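Local coordinates for YesW protein (PDB 2ZUX), which cleaves the rhamnogalacturonan backbone of plant cell-wall pectin by endo-type elimination, releasing oligosaccharides and needing calcium or manganese for activity, at residues 187-190 and 191-195; 474-477 and 478-481; 395-398 and 399-402; 85-89 and 90-94; 257-260 and 261-265. All blocks are in the same frame, centred on the assembly; numbering follows the deposited sequence.

Contact 1 (187-190 and 191-195); sequences DGDG and KAEVA. With CA (calcium ion), chain G.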
loop_
_atom_site.group_PDB
_atom_site.type_symbol
_atom_site.label_atom_id
_atom_site.label_comp_id
_atom_site.label_asym_id
_atom_site.label_seq_id
_atom_site.Cartn_x
_atom_site.Cartn_y
_atom_site.Cartn_z
ATOM N N ASP A 187 -4.284 1.334 -18.202
ATOM C CA ASP A 187 -4.326 1.727 -19.623
ATOM C C ASP A 187 -4.354 3.241 -19.866
ATOM O O ASP A 187 -4.206 3.683 -21.013
ATOM C CB ASP A 187 -5.447 1.000 -20.388
ATOM C CG ASP A 187 -6.833 1.335 -19.878
ATOM O OD1 ASP A 187 -6.970 2.145 -18.940
ATOM O OD2 ASP A 187 -7.804 0.772 -20.429
ATOM N N GLY A 188 -4.517 4.023 -18.801
ATOM C CA GLY A 188 -4.413 5.480 -18.886
ATOM C C GLY A 188 -5.630 6.210 -19.415
ATOM O O GLY A 188 -5.493 7.287 -20.001
ATOM N N ASP A 189 -6.818 5.659 -19.185
ATOM C CA ASP A 189 -8.054 6.327 -19.600
ATOM C C ASP A 189 -8.688 7.157 -18.479
ATOM O O ASP A 189 -9.731 7.785 -18.683
ATOM C CB ASP A 189 -9.064 5.315 -20.149
ATOM C CG ASP A 189 -9.704 4.475 -19.062
ATOM O OD1 ASP A 189 -9.068 4.259 -17.995
ATOM O OD2 ASP A 189 -10.842 4.010 -19.281
ATOM N N GLY A 190 -8.060 7.158 -17.300
ATOM C CA GLY A 190 -8.542 7.919 -16.146
ATOM C C GLY A 190 -9.340 7.122 -15.128
ATOM O O GLY A 190 -9.761 7.664 -14.104
ATOM N N LYS A 191 -9.550 5.835 -15.409
ATOM C CA LYS A 191 -10.320 4.963 -14.524
ATOM C C LYS A 191 -9.503 3.742 -14.121
ATOM O O LYS A 191 -8.875 3.112 -14.961
ATOM C CB LYS A 191 -11.615 4.513 -15.204
ATOM C CG LYS A 191 -12.587 5.660 -15.486
ATOM C CD LYS A 191 -13.790 5.203 -16.281
ATOM C CE LYS A 191 -14.679 6.380 -16.648
ATOM N NZ LYS A 191 -15.794 5.952 -17.540
ATOM N N ALA A 192 -9.529 3.412 -12.835
ATOM C CA ALA A 192 -8.799 2.252 -12.322
ATOM C C ALA A 192 -9.433 0.938 -12.734
ATOM O O ALA A 192 -10.663 0.823 -12.832
ATOM C CB ALA A 192 -8.705 2.318 -10.818
ATOM N N GLU A 193 -8.574 -0.044 -12.996
ATOM C CA GLU A 193 -9.009 -1.432 -13.079
ATOM C C GLU A 193 -8.401 -2.236 -11.932
ATOM O O GLU A 193 -7.601 -1.717 -11.138
ATOM C CB GLU A 193 -8.713 -2.070 -14.446
ATOM C CG GLU A 193 -7.526 -1.522 -15.208
ATOM C CD GLU A 193 -7.792 -0.192 -15.916
ATOM O OE1 GLU A 193 -6.794 0.462 -16.258
ATOM O OE2 GLU A 193 -8.967 0.219 -16.121
ATOM N N VAL A 194 -8.821 -3.491 -11.825
ATOM C CA VAL A 194 -8.374 -4.371 -10.752
ATOM C C VAL A 194 -7.821 -5.643 -11.380
ATOM O O VAL A 194 -8.509 -6.287 -12.172
ATOM C CB VAL A 194 -9.534 -4.705 -9.767
ATOM C CG1 VAL A 194 -9.032 -5.574 -8.622
ATOM C CG2 VAL A 194 -10.194 -3.434 -9.222
ATOM N N ALA A 195 -6.583 -5.997 -11.044
ATOM C CA ALA A 195 -5.945 -7.171 -11.633
ATOM C C ALA A 195 -5.478 -8.118 -10.551
ATOM O O ALA A 195 -4.928 -7.686 -9.534
ATOM C CB ALA A 195 -4.766 -6.768 -12.504
HETATM CA CA CA G . -8.226 2.373 -17.029
HETATM O O HOH W 1 -10.433 1.809 -17.933
#

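Contact 2 (474-477 and 478-481); sequences KWDY and QNGV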
loop_
_atom_site.group_PDB
_atom_site.type_symbol
_atom_site.label_atom_id
_atom_site.label_comp_id
_atom_site.label_asym_id
_atom_site.label_seq_id
_atom_site.Cartn_x
_atom_site.Cartn_y
_atom_site.Cartn_z
ATOM N N LYS A 474 3.292 8.359 19.235
ATOM C CA LYS A 474 4.390 9.251 18.904
ATOM C C LYS A 474 5.578 8.962 19.807
ATOM O O LYS A 474 5.426 8.734 21.012
ATOM C CB LYS A 474 3.985 10.721 19.008
ATOM C CG LYS A 474 4.979 11.658 18.303
ATOM C CD LYS A 474 4.579 13.101 18.405
ATOM C CE LYS A 474 5.644 13.981 17.798
ATOM N NZ LYS A 474 5.675 13.886 16.317
ATOM N N TRP A 475 6.758 8.956 19.203
ATOM C CA TRP A 475 8.004 8.728 19.919
ATOM C C TRP A 475 8.489 10.004 20.589
ATOM O O TRP A 475 8.714 11.021 19.933
ATOM C CB TRP A 475 9.049 8.218 18.937
ATOM C CG TRP A 475 10.424 7.932 19.482
ATOM C CD1 TRP A 475 11.572 8.597 19.157
ATOM C CD2 TRP A 475 10.809 6.889 20.397
ATOM N NE1 TRP A 475 12.646 8.034 19.803
ATOM C CE2 TRP A 475 12.208 6.989 20.576
ATOM C CE3 TRP A 475 10.111 5.885 21.086
ATOM C CZ2 TRP A 475 12.923 6.127 21.409
ATOM C CZ3 TRP A 475 10.834 5.023 21.922
ATOM C CH2 TRP A 475 12.227 5.152 22.068
ATOM N N ASP A 476 8.640 9.936 21.909
ATOM C CA ASP A 476 9.239 11.017 22.680
ATOM C C ASP A 476 10.741 10.763 22.620
ATOM O O ASP A 476 11.265 9.925 23.359
ATOM C CB ASP A 476 8.698 10.974 24.115
ATOM C CG ASP A 476 9.342 12.002 25.041
ATOM O OD1 ASP A 476 10.418 12.550 24.726
ATOM O OD2 ASP A 476 8.758 12.242 26.113
ATOM N N TYR A 477 11.423 11.458 21.711
ATOM C CA TYR A 477 12.830 11.162 21.420
ATOM C C TYR A 477 13.779 11.592 22.536
ATOM O O TYR A 477 14.832 10.985 22.719
ATOM C CB TYR A 477 13.267 11.763 20.079
ATOM C CG TYR A 477 13.181 13.272 20.015
ATOM C CD1 TYR A 477 14.258 14.070 20.414
ATOM C CD2 TYR A 477 12.031 13.904 19.542
ATOM C CE1 TYR A 477 14.188 15.457 20.351
ATOM C CE2 TYR A 477 11.950 15.290 19.482
ATOM C CZ TYR A 477 13.031 16.060 19.892
ATOM O OH TYR A 477 12.963 17.433 19.822
ATOM N N GLN A 478 13.402 12.631 23.275
ATOM C CA GLN A 478 14.232 13.119 24.379
ATOM C C GLN A 478 14.248 12.121 25.530
ATOM O O GLN A 478 15.298 11.868 26.126
ATOM C CB GLN A 478 13.746 14.486 24.860
ATOM C CG GLN A 478 14.105 15.625 23.918
ATOM C CD GLN A 478 13.284 16.879 24.148
ATOM O OE1 GLN A 478 12.227 16.843 24.782
ATOM N NE2 GLN A 478 13.763 18.000 23.619
ATOM N N ASN A 479 13.088 11.536 25.813
ATOM C CA ASN A 479 12.933 10.618 26.936
ATOM C C ASN A 479 12.961 9.136 26.539
ATOM O O ASN A 479 12.992 8.256 27.398
ATOM C CB ASN A 479 11.670 10.972 27.729
ATOM C CG ASN A 479 11.649 12.437 28.167
ATOM O OD1 ASN A 479 10.727 13.183 27.836
ATOM N ND2 ASN A 479 12.680 12.857 28.895
ATOM N N GLY A 480 12.953 8.872 25.232
ATOM C CA GLY A 480 13.117 7.514 24.712
ATOM C C GLY A 480 11.956 6.590 25.014
ATOM O O GLY A 480 12.155 5.425 25.363
ATOM N N VAL A 481 10.739 7.107 24.876
ATOM C CA VAL A 481 9.534 6.323 25.126
ATOM C C VAL A 481 8.423 6.703 24.149
ATOM O O VAL A 481 8.324 7.855 23.717
ATOM C CB VAL A 481 9.014 6.467 26.591
ATOM C CG1 VAL A 481 9.902 5.694 27.579
ATOM C CG2 VAL A 481 8.883 7.928 26.986
HETATM O O HOH W 2 11.056 14.599 22.994
#

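Contact 3 (395-398 and 399-402); sequences FRDA and ATGK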
loop_
_atom_site.group_PDB
_atom_site.type_symbol
_atom_site.label_atom_id
_atom_site.label_comp_id
_atom_site.label_asym_id
_atom_site.label_seq_id
_atom_site.Cartn_x
_atom_site.Cartn_y
_atom_site.Cartn_z
ATOM N N PHE A 395 21.220 -2.151 5.872
ATOM C CA PHE A 395 20.905 -0.821 5.377
ATOM C C PHE A 395 21.807 -0.604 4.167
ATOM O O PHE A 395 23.041 -0.593 4.298
ATOM C CB PHE A 395 21.174 0.198 6.486
ATOM C CG PHE A 395 20.696 1.600 6.180
ATOM C CD1 PHE A 395 19.539 2.109 6.777
ATOM C CD2 PHE A 395 21.436 2.440 5.353
ATOM C CE1 PHE A 395 19.113 3.419 6.513
ATOM C CE2 PHE A 395 21.017 3.732 5.082
ATOM C CZ PHE A 395 19.852 4.228 5.667
ATOM N N ARG A 396 21.206 -0.491 2.985
ATOM C CA ARG A 396 21.982 -0.563 1.753
ATOM C C ARG A 396 21.650 0.527 0.749
ATOM O O ARG A 396 20.587 1.154 0.805
ATOM C CB ARG A 396 21.778 -1.928 1.097
ATOM C CG ARG A 396 20.452 -2.074 0.330
ATOM C CD ARG A 396 20.315 -3.489 -0.152
ATOM N NE ARG A 396 19.252 -3.770 -1.117
ATOM C CZ ARG A 396 18.185 -4.538 -0.871
ATOM N NH1 ARG A 396 17.947 -5.026 0.343
ATOM N NH2 ARG A 396 17.333 -4.808 -1.847
ATOM N N ASP A 397 22.583 0.713 -0.183
ATOM C CA ASP A 397 22.374 1.526 -1.364
ATOM C C ASP A 397 21.325 0.813 -2.224
ATOM O O ASP A 397 21.526 -0.324 -2.629
ATOM C CB ASP A 397 23.714 1.641 -2.099
ATOM C CG ASP A 397 23.653 2.519 -3.329
ATOM O OD1 ASP A 397 22.783 2.305 -4.198
ATOM O OD2 ASP A 397 24.532 3.398 -3.453
ATOM N N ALA A 398 20.203 1.482 -2.496
ATOM C CA ALA A 398 19.102 0.837 -3.219
ATOM C C ALA A 398 19.479 0.401 -4.638
ATOM O O ALA A 398 18.980 -0.608 -5.141
ATOM C CB ALA A 398 17.878 1.743 -3.250
ATOM N N ALA A 399 20.333 1.195 -5.280
ATOM C CA ALA A 399 20.705 0.972 -6.678
ATOM C C ALA A 399 21.804 -0.065 -6.874
ATOM O O ALA A 399 21.740 -0.860 -7.804
ATOM C CB ALA A 399 21.116 2.290 -7.329
ATOM N N THR A 400 22.812 -0.051 -6.006
ATOM C CA THR A 400 23.976 -0.914 -6.195
ATOM C C THR A 400 23.932 -2.147 -5.305
ATOM O O THR A 400 24.611 -3.139 -5.580
ATOM C CB THR A 400 25.296 -0.183 -5.890
ATOM O OG1 THR A 400 25.384 0.062 -4.481
ATOM C CG2 THR A 400 25.400 1.134 -6.667
ATOM N N GLY A 401 23.152 -2.074 -4.226
ATOM C CA GLY A 401 23.080 -3.161 -3.262
ATOM C C GLY A 401 24.193 -3.159 -2.230
ATOM O O GLY A 401 24.213 -4.007 -1.345
ATOM N N LYS A 402 25.122 -2.212 -2.345
ATOM C CA LYS A 402 26.236 -2.117 -1.407
ATOM C C LYS A 402 25.688 -1.932 -0.001
ATOM O O LYS A 402 24.880 -1.037 0.250
ATOM C CB LYS A 402 27.149 -0.941 -1.766
ATOM C CG LYS A 402 28.289 -0.701 -0.764
ATOM C CD LYS A 402 29.192 0.455 -1.189
ATOM C CE LYS A 402 30.356 0.668 -0.220
ATOM N NZ LYS A 402 31.080 -0.593 0.114
HETATM O O HOH W 3 27.423 1.900 -3.850
#

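Contact 4 (85-89 and 90-94); sequences SVWAQ and PYHSV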
loop_
_atom_site.group_PDB
_atom_site.type_symbol
_atom_site.label_atom_id
_atom_site.label_comp_id
_atom_site.label_asym_id
_atom_site.label_seq_id
_atom_site.Cartn_x
_atom_site.Cartn_y
_atom_site.Cartn_z
ATOM N N SER A 85 -19.476 18.323 3.088
ATOM C CA SER A 85 -20.275 18.439 4.301
ATOM C C SER A 85 -19.409 18.098 5.514
ATOM O O SER A 85 -18.292 17.595 5.363
ATOM C CB SER A 85 -21.513 17.540 4.228
ATOM O OG SER A 85 -21.150 16.192 4.007
ATOM N N VAL A 86 -19.916 18.382 6.709
ATOM C CA VAL A 86 -19.149 18.216 7.943
ATOM C C VAL A 86 -19.330 16.820 8.530
ATOM O O VAL A 86 -20.463 16.372 8.757
ATOM C CB VAL A 86 -19.549 19.273 9.010
ATOM C CG1 VAL A 86 -18.859 19.011 10.339
ATOM C CG2 VAL A 86 -19.232 20.685 8.522
ATOM N N TRP A 87 -18.215 16.137 8.782
ATOM C CA TRP A 87 -18.247 14.854 9.473
ATOM C C TRP A 87 -18.643 15.067 10.922
ATOM O O TRP A 87 -17.958 15.773 11.665
ATOM C CB TRP A 87 -16.870 14.207 9.472
ATOM C CG TRP A 87 -16.316 13.771 8.157
ATOM C CD1 TRP A 87 -16.752 14.101 6.902
ATOM C CD2 TRP A 87 -15.174 12.934 7.983
ATOM N NE1 TRP A 87 -15.942 13.506 5.954
ATOM C CE2 TRP A 87 -14.972 12.779 6.597
ATOM C CE3 TRP A 87 -14.305 12.293 8.872
ATOM C CZ2 TRP A 87 -13.924 12.008 6.078
ATOM C CZ3 TRP A 87 -13.269 11.527 8.358
ATOM C CH2 TRP A 87 -13.086 11.394 6.974
ATOM N N ALA A 88 -19.729 14.422 11.326
ATOM C CA ALA A 88 -20.224 14.553 12.688
ATOM C C ALA A 88 -19.450 13.695 13.690
ATOM O O ALA A 88 -19.608 13.857 14.902
ATOM C CB ALA A 88 -21.705 14.230 12.740
ATOM N N GLN A 89 -18.617 12.789 13.175
ATOM C CA GLN A 89 -17.720 11.968 13.991
ATOM C C GLN A 89 -16.284 12.161 13.479
ATOM O O GLN A 89 -16.096 12.636 12.357
ATOM C CB GLN A 89 -18.127 10.497 13.916
ATOM C CG GLN A 89 -19.519 10.201 14.497
ATOM C CD GLN A 89 -20.025 8.836 14.107
ATOM O OE1 GLN A 89 -20.012 8.467 12.929
ATOM N NE2 GLN A 89 -20.481 8.073 15.089
ATOM N N PRO A 90 -15.265 11.835 14.308
ATOM C CA PRO A 90 -13.860 11.989 13.861
ATOM C C PRO A 90 -13.453 11.055 12.708
ATOM O O PRO A 90 -12.362 11.192 12.143
ATOM C CB PRO A 90 -13.046 11.676 15.122
ATOM C CG PRO A 90 -14.020 11.773 16.266
ATOM C CD PRO A 90 -15.345 11.373 15.705
ATOM N N TYR A 91 -14.329 10.117 12.380
ATOM C CA TYR A 91 -14.139 9.201 11.268
ATOM C C TYR A 91 -15.378 9.205 10.391
ATOM O O TYR A 91 -16.475 9.555 10.846
ATOM C CB TYR A 91 -13.883 7.779 11.776
ATOM C CG TYR A 91 -14.942 7.267 12.730
ATOM C CD1 TYR A 91 -16.107 6.662 12.258
ATOM C CD2 TYR A 91 -14.773 7.386 14.104
ATOM C CE1 TYR A 91 -17.084 6.199 13.138
ATOM C CE2 TYR A 91 -15.739 6.926 14.989
ATOM C CZ TYR A 91 -16.885 6.331 14.494
ATOM O OH TYR A 91 -17.843 5.871 15.372
ATOM N N HIS A 92 -15.204 8.784 9.145
ATOM C CA HIS A 92 -16.304 8.595 8.230
ATOM C C HIS A 92 -16.544 7.097 8.068
ATOM O O HIS A 92 -15.611 6.345 7.779
ATOM C CB HIS A 92 -15.966 9.209 6.879
ATOM C CG HIS A 92 -17.032 9.013 5.860
ATOM N ND1 HIS A 92 -16.945 8.086 4.842
ATOM C CD2 HIS A 92 -18.244 9.599 5.734
ATOM C CE1 HIS A 92 -18.050 8.132 4.120
ATOM N NE2 HIS A 92 -18.855 9.039 4.642
ATOM N N SER A 93 -17.790 6.660 8.240
ATOM C CA SER A 93 -18.142 5.248 8.117
ATOM C C SER A 93 -18.624 4.883 6.727
ATOM O O SER A 93 -19.498 5.539 6.166
ATOM C CB SER A 93 -19.217 4.861 9.137
ATOM O OG SER A 93 -18.711 4.969 10.451
ATOM N N VAL A 94 -18.035 3.825 6.176
ATOM C CA VAL A 94 -18.497 3.229 4.934
ATOM C C VAL A 94 -19.168 1.912 5.310
ATOM O O VAL A 94 -18.486 0.959 5.677
ATOM C CB VAL A 94 -17.317 2.967 3.958
ATOM C CG1 VAL A 94 -17.829 2.418 2.629
ATOM C CG2 VAL A 94 -16.503 4.245 3.725
HETATM O O HOH W 4 -18.600 11.261 10.386
HETATM O O HOH W 5 -20.326 4.989 14.423
HETATM O O HOH W 6 -20.823 6.163 11.745
#

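Contact 5 (257-260 and 261-265); sequences WGDS and YGNRV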
loop_
_atom_site.group_PDB
_atom_site.type_symbol
_atom_site.label_atom_id
_atom_site.label_comp_id
_atom_site.label_asym_id
_atom_site.label_seq_id
_atom_site.Cartn_x
_atom_site.Cartn_y
_atom_site.Cartn_z
ATOM N N TRP A 257 9.721 -25.565 -6.813
ATOM C CA TRP A 257 9.795 -24.377 -5.973
ATOM C C TRP A 257 10.467 -24.610 -4.629
ATOM O O TRP A 257 10.722 -23.663 -3.893
ATOM C CB TRP A 257 8.392 -23.787 -5.806
ATOM C CG TRP A 257 7.792 -23.445 -7.149
ATOM C CD1 TRP A 257 7.039 -24.258 -7.938
ATOM C CD2 TRP A 257 7.952 -22.222 -7.874
ATOM N NE1 TRP A 257 6.699 -23.620 -9.101
ATOM C CE2 TRP A 257 7.243 -22.361 -9.087
ATOM C CE3 TRP A 257 8.617 -21.015 -7.609
ATOM C CZ2 TRP A 257 7.184 -21.341 -10.041
ATOM C CZ3 TRP A 257 8.562 -19.999 -8.562
ATOM C CH2 TRP A 257 7.841 -20.170 -9.758
ATOM N N GLY A 258 10.748 -25.873 -4.307
ATOM C CA GLY A 258 11.538 -26.179 -3.113
ATOM C C GLY A 258 10.880 -27.052 -2.062
ATOM O O GLY A 258 11.517 -27.390 -1.072
ATOM N N ASP A 259 9.611 -27.401 -2.260
ATOM C CA ASP A 259 8.956 -28.429 -1.432
ATOM C C ASP A 259 7.882 -29.117 -2.254
ATOM O O ASP A 259 7.521 -28.643 -3.325
ATOM C CB ASP A 259 8.379 -27.854 -0.124
ATOM C CG ASP A 259 7.269 -26.836 -0.354
ATOM O OD1 ASP A 259 6.201 -27.197 -0.889
ATOM O OD2 ASP A 259 7.472 -25.662 0.031
ATOM N N SER A 260 7.375 -30.243 -1.752
ATOM C CA SER A 260 6.350 -30.999 -2.477
ATOM C C SER A 260 4.968 -30.917 -1.829
ATOM O O SER A 260 3.991 -31.420 -2.390
ATOM C CB SER A 260 6.770 -32.463 -2.667
ATOM O OG SER A 260 7.921 -32.551 -3.490
ATOM N N TYR A 261 4.882 -30.280 -0.664
ATOM C CA TYR A 261 3.608 -30.193 0.050
ATOM C C TYR A 261 2.778 -28.955 -0.307
ATOM O O TYR A 261 1.619 -28.847 0.111
ATOM C CB TYR A 261 3.798 -30.366 1.561
ATOM C CG TYR A 261 4.446 -29.222 2.309
ATOM C CD1 TYR A 261 3.669 -28.190 2.843
ATOM C CD2 TYR A 261 5.822 -29.190 2.529
ATOM C CE1 TYR A 261 4.245 -27.155 3.561
ATOM C CE2 TYR A 261 6.409 -28.146 3.252
ATOM C CZ TYR A 261 5.606 -27.135 3.765
ATOM O OH TYR A 261 6.169 -26.099 4.473
ATOM N N GLY A 262 3.367 -28.035 -1.078
ATOM C CA GLY A 262 2.624 -26.904 -1.647
ATOM C C GLY A 262 2.804 -25.565 -0.955
ATOM O O GLY A 262 1.923 -24.709 -1.027
ATOM N N ASN A 263 3.939 -25.351 -0.303
ATOM C CA ASN A 263 4.179 -24.095 0.409
ATOM C C ASN A 263 4.833 -23.064 -0.512
ATOM O O ASN A 263 4.217 -22.051 -0.888
ATOM C CB ASN A 263 5.019 -24.374 1.660
ATOM C CG ASN A 263 5.309 -23.127 2.489
ATOM O OD1 ASN A 263 5.360 -22.006 1.975
ATOM N ND2 ASN A 263 5.546 -23.331 3.779
ATOM N N ARG A 264 6.053 -23.362 -0.936
ATOM C CA ARG A 264 6.884 -22.406 -1.668
ATOM C C ARG A 264 6.306 -22.014 -3.022
ATOM O O ARG A 264 6.451 -20.857 -3.451
ATOM C CB ARG A 264 8.294 -22.970 -1.806
ATOM C CG ARG A 264 9.071 -22.911 -0.504
ATOM C CD ARG A 264 10.223 -23.902 -0.503
ATOM N NE ARG A 264 11.021 -23.833 0.718
ATOM C CZ ARG A 264 10.664 -24.348 1.893
ATOM N NH1 ARG A 264 9.509 -25.000 2.038
ATOM N NH2 ARG A 264 11.488 -24.223 2.928
ATOM N N VAL A 265 5.639 -22.960 -3.678
ATOM C CA VAL A 265 5.032 -22.741 -4.984
ATOM C C VAL A 265 4.016 -21.597 -4.970
ATOM O O VAL A 265 3.841 -20.911 -5.982
ATOM C CB VAL A 265 4.369 -24.050 -5.510
ATOM C CG1 VAL A 265 3.287 -24.543 -4.554
ATOM C CG2 VAL A 265 3.810 -23.871 -6.921
HETATM O O HOH W 7 6.319 -25.811 -3.343
#

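Contact 1 (187-190 and 191-195)
Asp187 and Glu193 share a calcium ion across a tight loop, and the satisfied acceptors are chiefly those that bind the metal. Asp187 and Asp189 each give one carboxylate oxygen, OD1, at 2.3 Å from the calcium, and the backbone contributes through Lys191 O. Glu193 binds through both OE1 and OE2, its chain bent at chi2 (-78°) to bring the carboxylate round to the ion. Water 1 and Asp185, from just before the loop, complete the shell. Ligands at every second residue, with the sequence DxDxDG, mark an EF-hand-like calcium loop. Two amides add a second layer: Asp187 N donates to Glu193 OE1 at 3.3 Å, nearly along the C-O axis, and Lys191 N reaches Asp189 OD1 at 3.1 Å from well above the carboxylate plane. Asp185 does likewise, taking the amides of Gly188 and Gly190. Carboxylate oxygens lie close together here, Asp187 OD1 being 3.2 Å from Glu193 OE1, with the two planes 77° apart. Such crowding of acidic groups is probably tolerable because the metal lies between them; without calcium their mutual repulsion would probably open the loop, consistent with a structural role for the ion.

Contact 2 (474-477 and 478-481)
Asp476 and Val481 pair across a hairpin turn, and backbone hydrogen bonds carry most of the contact. Asp476 N donates to Val481 O at 2.8 Å. In return, Asp476 O receives two amides: Val481 N at 3.2 Å and, by a weak, bent bond, Gly480 N at 2.7 Å. Gly480 has a positive phi (68°), the conformation usual for the glycine of such a bulge.

The side chain of Asp476 adds a second set of polar links. With CG anti to the backbone N (chi1 176°), the carboxylate swings over the turn, where Asn479 N meets OD1 at 3.1 Å from above the carboxylate plane. Water 2 extends this grip: it donates to Asp476 OD1, accepts from Gln478 N, and makes a weak bond to Gln478 OE1, while lying 3.6 Å above the centre of the Tyr477 ring.

Van der Waals contact is made by the flat groups. Val481 N lies over one face of the Trp475 indole toward its rim, and CH2 of Trp475 comes within 3.3 Å of Gly480 C. Tyr477 and Gln478 run side by side in the same direction, CE1 against CG at 3.6 Å. Lys474 leads away from the turn to Asp459, Asp461 and Glu465 beside a calcium site. Gly480 and Val481 facing Asp476 together form a G1 beta bulge, here joining antiparallel strands 471-476 and 481-487 of a propeller-domain sheet.

Contact 3 (395-398 and 399-402)
Asp397 turns its carboxylate back over the following residues because chi1 is -178°, while Thr400, at chi1 70°, sets OG1 between its own backbone N and carbonyl carbon, facing the Asp397 side chain. OG1 thereby approaches Asp397 CG to 3.2 Å, the two side chains meeting at a slant. OD1 of Asp397 takes two amides of the turn: Thr400 N at 3.0 Å, from 53° out of the carboxylate plane, and Ala399 N by a weak bond of 2.9 Å. The methyl of Ala399 rests against the same OD1. OD2 has other company, a salt bridge to Arg375 and a water, water 3, that also meets Thr400 OG1.

The backbone closes the turn through Asp397 N to Lys402 O at 2.9 Å and Gly401 N to Asp397 O at 2.9 Å. Thr400 OG1 accepts from Lys402 N at 3.1 Å, an ST turn that fixes the rotation of the hydroxyl-bearing branch. Gly401 has a positive phi and occupies a conformation in which a CB would collide with the preceding carbonyl.

Arg396 lays CB against Lys402 O at 3.3 Å and extends its chain away to Tyr356 and Gly344. The turn thus links strand 393-397 to the edge strand 403-407 of a four-stranded antiparallel sheet, with Phe395 stacked on Trp405 and Ala398 packed on Val380 of neighbouring strand 379-383.

Contact 4 (85-89 and 90-94)
Trp87 lays its indole beneath His92 where strand 76-87 gives way to strand 91-95. From CB, which points toward the 90-94 segment, the side chain leaves with CG beside the backbone N (chi1 -66°), and the six-membered ring makes the contact. CD2 and CE2 lie near His92 CB, CE2 at 3.7 Å. CE3 meets Tyr91 C at 3.6 Å, CZ3 reaches His92 N at 3.4 Å, and CZ2 and CH2 lie under His92 CB. That methylene sits 3.5 Å from the centroid of the six-membered ring, 11° off the normal, a CH-pi contact. At the ring's edge, in its plane, lies Pro90 O.

Gln89 lies over one face of the Tyr91 ring, its CB 4.3 Å above the centre, and polar links there run through water: water 5 joins Gln89 NE2 to Tyr91 OH, water 6 joins Gln89 OE1 to Ser93 OG, and water 4 spans Gln89 N and Tyr91 O. Replacing Trp87 with a serine would probably open a gap under His92 and deprive its methylene of an aromatic face. No direct hydrogen bond crosses this contact, so locally the strands meet through aromatic packing and bridging water, which suggests a junction set more by shape than by direct polar bonds.

Contact 5 (257-260 and 261-265)
Asp259 turns its carboxylate into the loop to meet four donors from residues 262-264. Its chi1 of 64° puts CG between the backbone N and the carbonyl carbon. OD1 then receives Gly262 N at 3.0 Å, close to the line of the CG-OD1 bond, and Asn263 N at 3.0 Å on the syn side. OD2 takes Arg264 N, also syn, and Arg264 NH1 at 2.9 Å on the anti side in a salt bridge.

Arg264 can serve that oxygen twice because its chain, with chi1 -74° and extended from CG to NE, runs back past Trp257 O and Gly258. The guanidinium plane stands 78° to the carboxylate yet contains OD2 at its edge, and Gly258 O lies over one guanidinium face. A CB on Gly258 would clash with Arg264 CD. An asparagine in place of Asp259 would probably lose the salt bridge, leave the Arg264 charge without this mate, and disturb the amide bonds that shape the loop.

Tyr261 offers a ring face to the same carboxylate, OD1 lying 4.0 Å above it toward the rim, and its OH accepts from Asn263 ND2 at 2.9 Å. Trp257 crosses Val265 at about a right angle: CD1 touches CG2 at 3.4 Å, and Val265 CA stands over the five-membered ring. Trp257 NE1 donates to Arg251 O. Water 7 accepts from Val265 N and lies 3.1 Å from Asp259 O. A carboxylate gathering successive amides just before the 3-10 segment that begins at Arg264 organises this connection between strands 241-246 and 268-273, two neighbouring sheets of the beta-propeller.

Overall arrangement
Along the chain the order is contact 4, 1, 5, 3, 2. Contact 4 joins the seven-stranded mixed sheet to strand 91-95, and the other four lie in the beta-propeller. Contact 1 is the calcium loop leading into strand 193-198, contact 5 bridges two sheets, and contacts 3 and 2 are hairpin turns in separate four-stranded sheets. None touches another: the centres are about 28 Å apart for contacts 1 and 4, and about 46 Å for contacts 4 and 5. Contacts 1 and 2 lie on opposite sides of the chain's centre, as do contacts 3 and 4. Well-separated local turns and loops thus shape the connections throughout this monomeric, strand-rich enzyme.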